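Local coordinates for OmpA family protein (Klebsiella pneumoniae subsp. pneumoniae, PDB 7RJJ) that probably binds the peptidoglycan cell wall through this OmpA-like domain, which here holds a D-alanine in its pocket, at residues D10-F15 with E69-W74; V21-P24 with K28-V31; S32-I37 with G79-S84. All blocks are in the same frame, centred on the assembly; numbering follows the deposited sequence. Where two conformers were deposited one is given.

The three contacts join the two longer helices of an OmpA-like domain to the loops that lead into or out of them. Along the chain, contact 2 opens and closes between the two segments of contact 1, whereas contacts 1 and 3 alternate. Contacts 1 and 2 have centres about 7 Å apart and meet where Leu14 O lies 3.0 Å from Lys23 N, a probable hydrogen bond. Contacts 2 and 3, about 14 Å apart, share helix 27-38; contacts 1 and 3 are about 12 Å apart. Contacts 1 and 2 tie the loop of 10-24, part of which borders the D-alanine pocket, to helices 57-77 and 27-38, while contact 3 joins helix 27-38 to the loop after helix 57-77.

Contact 1: D10-F15 with E69-W74; sequences DSMSLF and ESVRDW
Val71 turns CG1 anti to its backbone N (chi1 171°), and this setting spreads its two methyls towards different partners in 10-15: CG1 to Met12 and CG2 to Leu14 and Phe15. Met12, a selenomethionine, runs straight through chi2 and then bends at chi3 (-57°), which swings its terminal methyl CE to 3.9 Å from Val71 CG1. The Phe15 and Val71 side chains cross at about a right angle, with the ring atom CZ leading. Val71 CG2 sits 4.2 Å from Phe15 CZ and near the ring plane, which makes this an edge contact. Over one face of that ring, offset towards the rim, lies Leu14 CB, 4.0 Å above the plane. Leu14 adds a looser touch, its CD1 lying 4.4 Å from Val71 CG2.

No hydrogen bond crosses between the segments, and the four touching residues are buried, so the join rests on apolar packing around one valine. The closest CA atoms, Leu14 and Val71, are still 9.4 Å apart, and side chains alone span the gap. The adjacent polar groups bond to other parts of the chain: Ser70 OG to Trp20 O, and Phe15 O to NE of Arg110, a residue of the D-alanine pocket. The Phe15 side chain itself is about 6 Å from that ligand.

Strand 112-117 completes the surroundings, with Val112 touching Phe15 and Val71 and Ile114 touching Met12 and Val71, while helix 27-38 meets Met12 and Leu14 through Ser33, Arg29 and Leu30.

Contact 2: V21-P24 with K28-V31; sequences VLKP and KRLV
In this OmpA-like domain the loop between strand 7-8 and helix 27-38 doubles back on the helix it leads into, and 21-24 packs against 28-31, at the start of that helix. The contact has an apolar half, Leu22 with Leu30, and a basic half, Lys23 with Arg29. Only three residues separate the segments, yet the nearest CA atoms, those of Leu22 and Leu30, are 9.5 Å apart, which shows that side chains make the join.

The two leucines have nearly the same conformation, each with CG anti to the carbonyl carbon. Their chains approach at a slant, and one branch of each does the touching: Leu22 CD1 is 3.9 Å from Leu30 CD1. Helix 57-77 continues this packing, since Trp74 touches both leucines, Val71 touches Leu22 and Met75 touches Leu30. Leu14, in the preceding part of the loop, also lies on both, and its backbone pairs with that of Lys23.

Nearer the surface, Lys23 places CG between its backbone N and carbonyl carbon (chi1 74°) and is extended from there to its end. That route carries the aliphatic part of the chain to the arginine although its CB does not head there. Arg29 bends at chi3 (-70°), which turns the guanidinium back towards the loop, where NH2 donates to Gly25 O. This bond helps hold the arginine end beside a second positive charge, a proximity that probably costs some electrostatic energy: Lys23 NZ is 4.4 Å from Arg29 NH2. The nearest approach is made by carbon, with Lys23 CE 3.8 Å from Arg29 NH2 and oblique to the guanidinium plane.

Contact 3: S32-I37 with G79-S84; sequences SSLMDI and GDVPDS
Helix 27-38 runs through 32-37 and faces a loop, 79-84, that leaves the end of helix 57-77. At Asp80 the chain abandons helical geometry with a positive phi of 48°. The backbones come close at one point, where the CA atoms of Leu34 and Gly79 are 6.6 Å apart, and then diverge to 8.4 Å between the CA atoms of Ile37 and Val81.

Leu34 sends CG anti to its backbone N (chi1 176°), and its forked end lies over the bare backbone of Gly79, with CD2 3.7 Å from Gly79 CA. Its other branch serves two partners: Leu34 CD1 is 3.8 Å from Val81 CG2 and also 3.8 Å from Gly79 CA. The same Val81 methyl receives Ile37 at about a right angle, Ile37 CG2 being 4.1 Å from Val81 CG2. Ile45 of strand 43-49 touches both Ile37 and Val81. From the last residue of helix 27-38, Lys38 NZ bonds to Gly79 O.

Here helix 27-38 packs from outside on the beta-alpha-beta crossover of the OmpA-like fold, at the loop by which helix 57-77 passes the chain on to strand 86-90, parallel to strand 43-49.

Contact 1: D10-F15 with E69-W74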
loop_
_atom_site.group_PDB
_atom_site.type_symbol
_atom_site.label_atom_id
_atom_site.label_comp_id
_atom_site.label_asym_id
_atom_site.label_seq_id
_atom_site.Cartn_x
_atom_site.Cartn_y
_atom_site.Cartn_z
ATOM N N ASP A 10 -5.279 0.448 8.187
ATOM C CA ASP A 10 -6.125 -0.607 7.571
ATOM C C ASP A 10 -5.659 -0.852 6.132
ATOM O O ASP A 10 -5.222 0.107 5.487
ATOM C CB ASP A 10 -7.607 -0.237 7.617
ATOM C CG ASP A 10 -8.207 -0.288 9.010
ATOM O OD1 ASP A 10 -7.592 0.265 9.938
ATOM O OD2 ASP A 10 -9.248 -0.942 9.162
ATOM N N SER A 11 -5.762 -2.103 5.668
ATOM C CA SER A 11 -5.409 -2.504 4.281
ATOM C C SER A 11 -6.267 -1.724 3.291
ATOM O O SER A 11 -7.404 -1.383 3.610
ATOM C CB SER A 11 -5.624 -3.985 4.092
ATOM O OG SER A 11 -5.144 -4.397 2.822
HETATM N N MSE A 12 -5.740 -1.496 2.083
HETATM C CA MSE A 12 -6.448 -0.761 1.043
HETATM C C MSE A 12 -6.406 -1.551 -0.266
HETATM O O MSE A 12 -5.384 -1.569 -0.950
HETATM C CB MSE A 12 -5.817 0.626 0.843
HETATM C CG MSE A 12 -6.096 1.622 1.964
HETATM SE SE MSE A 12 -5.284 3.380 1.583
HETATM C CE MSE A 12 -3.416 2.866 1.346
ATOM N N SER A 13 -7.517 -2.231 -0.586
ATOM C CA SER A 13 -7.656 -3.003 -1.811
ATOM C C SER A 13 -8.127 -2.059 -2.926
ATOM O O SER A 13 -9.360 -2.019 -3.200
ATOM C CB SER A 13 -8.610 -4.153 -1.586
ATOM O OG SER A 13 -8.148 -4.974 -0.514
ATOM N N LEU A 14 -7.182 -1.389 -3.585
ATOM C CA LEU A 14 -7.468 -0.306 -4.571
ATOM C C LEU A 14 -7.055 -0.693 -5.991
ATOM O O LEU A 14 -6.855 0.253 -6.793
ATOM C CB LEU A 14 -6.643 0.934 -4.183
ATOM C CG LEU A 14 -6.678 1.373 -2.723
ATOM C CD1 LEU A 14 -5.722 2.544 -2.497
ATOM C CD2 LEU A 14 -8.079 1.734 -2.285
ATOM N N PHE A 15 -6.974 -1.982 -6.332
ATOM C CA PHE A 15 -6.405 -2.299 -7.670
ATOM C C PHE A 15 -7.120 -3.430 -8.410
ATOM O O PHE A 15 -7.481 -4.458 -7.786
ATOM C CB PHE A 15 -4.945 -2.739 -7.513
ATOM C CG PHE A 15 -4.108 -1.770 -6.730
ATOM C CD1 PHE A 15 -3.589 -0.637 -7.340
ATOM C CD2 PHE A 15 -3.888 -1.959 -5.376
ATOM C CE1 PHE A 15 -2.852 0.279 -6.611
ATOM C CE2 PHE A 15 -3.158 -1.039 -4.648
ATOM C CZ PHE A 15 -2.632 0.073 -5.271
ATOM N N GLU A 69 4.309 2.124 -4.937
ATOM C CA GLU A 69 4.768 3.429 -5.496
ATOM C C GLU A 69 3.565 4.317 -5.863
ATOM O O GLU A 69 3.684 5.536 -5.677
ATOM C CB GLU A 69 5.689 3.207 -6.690
ATOM C CG GLU A 69 7.018 2.590 -6.294
ATOM C CD GLU A 69 7.888 2.172 -7.465
ATOM O OE1 GLU A 69 7.388 2.175 -8.606
ATOM O OE2 GLU A 69 9.057 1.823 -7.231
ATOM N N SER A 70 2.476 3.742 -6.387
ATOM C CA SER A 70 1.270 4.550 -6.741
ATOM C C SER A 70 0.706 5.223 -5.480
ATOM O O SER A 70 0.334 6.405 -5.556
ATOM C CB SER A 70 0.208 3.729 -7.430
ATOM O OG SER A 70 0.628 3.307 -8.720
ATOM N N VAL A 71 0.606 4.471 -4.379
ATOM C CA VAL A 71 0.095 5.006 -3.081
ATOM C C VAL A 71 1.097 6.029 -2.542
ATOM O O VAL A 71 0.652 7.118 -2.155
ATOM C CB VAL A 71 -0.207 3.866 -2.092
ATOM C CG1 VAL A 71 -0.516 4.371 -0.697
ATOM C CG2 VAL A 71 -1.345 2.993 -2.592
ATOM N N ARG A 72 2.396 5.719 -2.572
ATOM C CA ARG A 72 3.408 6.708 -2.113
ATOM C C ARG A 72 3.208 8.003 -2.905
ATOM O O ARG A 72 3.050 9.073 -2.277
ATOM C CB ARG A 72 4.840 6.199 -2.325
ATOM C CG ARG A 72 5.921 7.241 -2.069
ATOM C CD ARG A 72 7.243 6.841 -2.686
ATOM N NE ARG A 72 7.125 6.827 -4.139
ATOM C CZ ARG A 72 7.922 6.167 -4.964
ATOM N NH1 ARG A 72 8.908 5.424 -4.495
ATOM N NH2 ARG A 72 7.694 6.213 -6.265
ATOM N N ASP A 73 3.142 7.888 -4.230
ATOM C CA ASP A 73 3.006 9.071 -5.125
ATOM C C ASP A 73 1.745 9.871 -4.770
ATOM O O ASP A 73 1.814 11.115 -4.767
ATOM C CB ASP A 73 2.951 8.669 -6.602
ATOM C CG ASP A 73 4.237 8.108 -7.183
ATOM O OD1 ASP A 73 5.238 8.014 -6.446
ATOM O OD2 ASP A 73 4.215 7.769 -8.393
ATOM N N TRP A 74 0.639 9.185 -4.473
ATOM C CA TRP A 74 -0.606 9.918 -4.124
ATOM C C TRP A 74 -0.402 10.680 -2.814
ATOM O O TRP A 74 -0.706 11.871 -2.723
ATOM C CB TRP A 74 -1.795 8.959 -4.037
ATOM C CG TRP A 74 -3.118 9.646 -3.895
ATOM C CD1 TRP A 74 -3.993 9.951 -4.898
ATOM C CD2 TRP A 74 -3.723 10.117 -2.677
ATOM N NE1 TRP A 74 -5.109 10.553 -4.388
ATOM C CE2 TRP A 74 -4.964 10.690 -3.030
ATOM C CE3 TRP A 74 -3.342 10.118 -1.331
ATOM C CZ2 TRP A 74 -5.822 11.247 -2.082
ATOM C CZ3 TRP A 74 -4.192 10.666 -0.394
ATOM C CH2 TRP A 74 -5.414 11.226 -0.768
#

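Contact 2: V21-P24 with K28-V31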
loop_
_atom_site.group_PDB
_atom_site.type_symbol
_atom_site.label_atom_id
_atom_site.label_comp_id
_atom_site.label_asym_id
_atom_site.label_seq_id
_atom_site.Cartn_x
_atom_site.Cartn_y
_atom_site.Cartn_z
ATOM N N VAL A 21 -2.417 1.407 -11.133
ATOM C CA VAL A 21 -3.080 2.738 -11.005
ATOM C C VAL A 21 -4.170 2.609 -9.940
ATOM O O VAL A 21 -4.722 1.498 -9.788
ATOM C CB VAL A 21 -3.670 3.231 -12.339
ATOM C CG1 VAL A 21 -2.578 3.617 -13.327
ATOM C CG2 VAL A 21 -4.634 2.216 -12.939
ATOM N N LEU A 22 -4.430 3.696 -9.212
ATOM C CA LEU A 22 -5.460 3.670 -8.139
ATOM C C LEU A 22 -6.845 3.652 -8.798
ATOM O O LEU A 22 -7.230 4.680 -9.372
ATOM C CB LEU A 22 -5.222 4.878 -7.230
ATOM C CG LEU A 22 -3.880 4.835 -6.494
ATOM C CD1 LEU A 22 -3.530 6.182 -5.888
ATOM C CD2 LEU A 22 -3.879 3.749 -5.433
ATOM N N LYS A 23 -7.536 2.503 -8.725
ATOM C CA LYS A 23 -8.852 2.297 -9.400
ATOM C C LYS A 23 -9.869 3.349 -8.960
ATOM O O LYS A 23 -9.749 3.957 -7.895
ATOM C CB LYS A 23 -9.432 0.909 -9.096
ATOM C CG LYS A 23 -9.999 0.731 -7.692
ATOM C CD LYS A 23 -10.652 -0.621 -7.432
ATOM C CE LYS A 23 -11.196 -0.717 -6.022
ATOM N NZ LYS A 23 -11.844 -2.020 -5.751
ATOM N N PRO A 24 -10.927 3.571 -9.763
ATOM C CA PRO A 24 -11.981 4.515 -9.392
ATOM C C PRO A 24 -12.582 4.182 -8.017
ATOM O O PRO A 24 -12.712 3.005 -7.707
ATOM C CB PRO A 24 -13.044 4.319 -10.486
ATOM C CG PRO A 24 -12.279 3.770 -11.671
ATOM C CD PRO A 24 -11.168 2.937 -11.072
ATOM N N LYS A 28 -11.732 7.847 -0.766
ATOM C CA LYS A 28 -12.092 7.857 0.678
ATOM C C LYS A 28 -11.094 7.031 1.495
ATOM O O LYS A 28 -10.719 7.514 2.598
ATOM C CB LYS A 28 -13.527 7.363 0.875
ATOM C CG LYS A 28 -13.993 7.345 2.323
ATOM C CD LYS A 28 -15.441 6.945 2.473
ATOM C CE LYS A 28 -15.835 6.658 3.906
ATOM N NZ LYS A 28 -15.583 7.816 4.796
ATOM N N ARG A 29 -10.676 5.861 0.983
ATOM C CA ARG A 29 -9.705 4.986 1.707
ATOM C C ARG A 29 -8.320 5.641 1.737
ATOM O O ARG A 29 -7.599 5.498 2.772
ATOM C CB ARG A 29 -9.645 3.597 1.062
ATOM C CG ARG A 29 -10.796 2.685 1.461
ATOM C CD ARG A 29 -10.897 1.441 0.602
ATOM N NE ARG A 29 -11.333 1.758 -0.754
ATOM C CZ ARG A 29 -11.623 0.859 -1.694
ATOM N NH1 ARG A 29 -11.518 -0.437 -1.438
ATOM N NH2 ARG A 29 -12.026 1.262 -2.888
ATOM N N LEU A 30 -7.960 6.346 0.663
ATOM C CA LEU A 30 -6.649 7.047 0.626
ATOM C C LEU A 30 -6.645 8.190 1.638
ATOM O O LEU A 30 -5.650 8.317 2.407
ATOM C CB LEU A 30 -6.404 7.574 -0.788
ATOM C CG LEU A 30 -6.101 6.510 -1.835
ATOM C CD1 LEU A 30 -6.192 7.100 -3.239
ATOM C CD2 LEU A 30 -4.738 5.882 -1.587
ATOM N N VAL A 31 -7.699 9.016 1.613
ATOM C CA VAL A 31 -7.776 10.175 2.544
ATOM C C VAL A 31 -7.697 9.634 3.979
ATOM O O VAL A 31 -6.982 10.270 4.817
ATOM C CB VAL A 31 -9.029 11.040 2.281
ATOM C CG1 VAL A 31 -9.286 12.032 3.405
ATOM C CG2 VAL A 31 -8.939 11.767 0.941
#

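Contact 3: S32-I37 with G79-S84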
loop_
_atom_site.group_PDB
_atom_site.type_symbol
_atom_site.label_atom_id
_atom_site.label_comp_id
_atom_site.label_asym_id
_atom_site.label_seq_id
_atom_site.Cartn_x
_atom_site.Cartn_y
_atom_site.Cartn_z
ATOM N N SER A 32 -8.354 8.486 4.240
ATOM C CA SER A 32 -8.363 7.917 5.614
ATOM C C SER A 32 -6.930 7.593 6.071
ATOM O O SER A 32 -6.573 7.929 7.240
ATOM C CB SER A 32 -9.261 6.713 5.692
ATOM O OG SER A 32 -9.234 6.175 7.001
ATOM N N SER A 33 -6.140 6.973 5.195
ATOM C CA SER A 33 -4.723 6.652 5.521
ATOM C C SER A 33 -3.936 7.949 5.703
ATOM O O SER A 33 -3.108 8.009 6.628
ATOM C CB SER A 33 -4.089 5.807 4.457
ATOM O OG SER A 33 -4.717 4.538 4.385
ATOM N N LEU A 34 -4.194 8.923 4.827
ATOM C CA LEU A 34 -3.511 10.234 4.861
ATOM C C LEU A 34 -3.690 10.883 6.230
ATOM O O LEU A 34 -2.712 11.342 6.819
ATOM C CB LEU A 34 -4.053 11.113 3.730
ATOM C CG LEU A 34 -3.501 12.537 3.698
ATOM C CD1 LEU A 34 -1.986 12.529 3.562
ATOM C CD2 LEU A 34 -4.133 13.342 2.576
HETATM N N MSE A 35 -4.932 10.900 6.729
HETATM C CA MSE A 35 -5.214 11.519 8.014
HETATM C C MSE A 35 -4.409 10.813 9.109
HETATM O O MSE A 35 -3.798 11.475 9.965
HETATM C CB MSE A 35 -6.724 11.538 8.272
HETATM C CG MSE A 35 -7.369 12.849 7.872
HETATM SE SE MSE A 35 -9.295 12.712 7.577
HETATM C CE MSE A 35 -9.920 10.898 7.174
ATOM N N ASP A 36 -4.358 9.474 9.051
ATOM C CA ASP A 36 -3.592 8.703 10.021
ATOM C C ASP A 36 -2.103 9.083 9.920
ATOM O O ASP A 36 -1.445 9.175 10.972
ATOM C CB ASP A 36 -3.778 7.195 9.831
ATOM C CG ASP A 36 -5.177 6.684 10.150
ATOM O OD1 ASP A 36 -5.867 7.329 10.936
ATOM O OD2 ASP A 36 -5.560 5.637 9.596
ATOM N N ILE A 37 -1.608 9.300 8.698
ATOM C CA ILE A 37 -0.191 9.719 8.462
ATOM C C ILE A 37 0.029 11.129 9.034
ATOM O O ILE A 37 1.076 11.338 9.708
ATOM C CB ILE A 37 0.168 9.642 6.959
ATOM C CG1 ILE A 37 0.359 8.187 6.525
ATOM C CG2 ILE A 37 1.399 10.486 6.639
ATOM C CD1 ILE A 37 0.312 7.943 5.033
ATOM N N GLY A 79 -1.307 14.391 -1.043
ATOM C CA GLY A 79 -1.339 14.549 0.430
ATOM C C GLY A 79 -0.214 15.423 0.983
ATOM O O GLY A 79 -0.204 15.630 2.251
ATOM N N ASP A 80 0.592 16.016 0.056
ATOM C CA ASP A 80 1.691 16.935 0.468
ATOM C C ASP A 80 2.554 16.334 1.587
ATOM O O ASP A 80 3.022 17.105 2.441
ATOM C CB ASP A 80 1.161 18.307 0.888
ATOM C CG ASP A 80 0.605 19.117 -0.266
ATOM O OD1 ASP A 80 -0.265 18.581 -0.998
ATOM O OD2 ASP A 80 1.075 20.262 -0.453
ATOM N N VAL A 81 2.747 15.014 1.587
ATOM C CA VAL A 81 3.652 14.358 2.580
ATOM C C VAL A 81 5.063 14.396 1.994
ATOM O O VAL A 81 5.247 14.039 0.833
ATOM C CB VAL A 81 3.197 12.916 2.882
ATOM C CG1 VAL A 81 4.109 12.231 3.891
ATOM C CG2 VAL A 81 1.745 12.870 3.349
ATOM N N PRO A 82 6.100 14.859 2.737
ATOM C CA PRO A 82 7.460 14.913 2.194
ATOM C C PRO A 82 7.915 13.559 1.625
ATOM O O PRO A 82 7.627 12.538 2.223
ATOM C CB PRO A 82 8.319 15.370 3.389
ATOM C CG PRO A 82 7.338 16.122 4.278
ATOM C CD PRO A 82 6.018 15.400 4.105
ATOM N N ASP A 83 8.648 13.592 0.515
ATOM C CA ASP A 83 9.093 12.353 -0.176
ATOM C C ASP A 83 9.966 11.474 0.734
ATOM O O ASP A 83 9.861 10.263 0.622
ATOM C CB ASP A 83 9.758 12.715 -1.496
ATOM C CG ASP A 83 10.125 11.534 -2.370
ATOM O OD1 ASP A 83 11.037 10.807 -1.989
ATOM O OD2 ASP A 83 9.519 11.363 -3.438
ATOM N N SER A 84 10.788 12.083 1.585
ATOM C CA SER A 84 11.711 11.263 2.421
ATOM C C SER A 84 10.958 10.454 3.483
ATOM O O SER A 84 11.588 9.571 4.080
ATOM C CB SER A 84 12.771 12.110 3.072
ATOM O OG SER A 84 12.213 12.997 4.018
#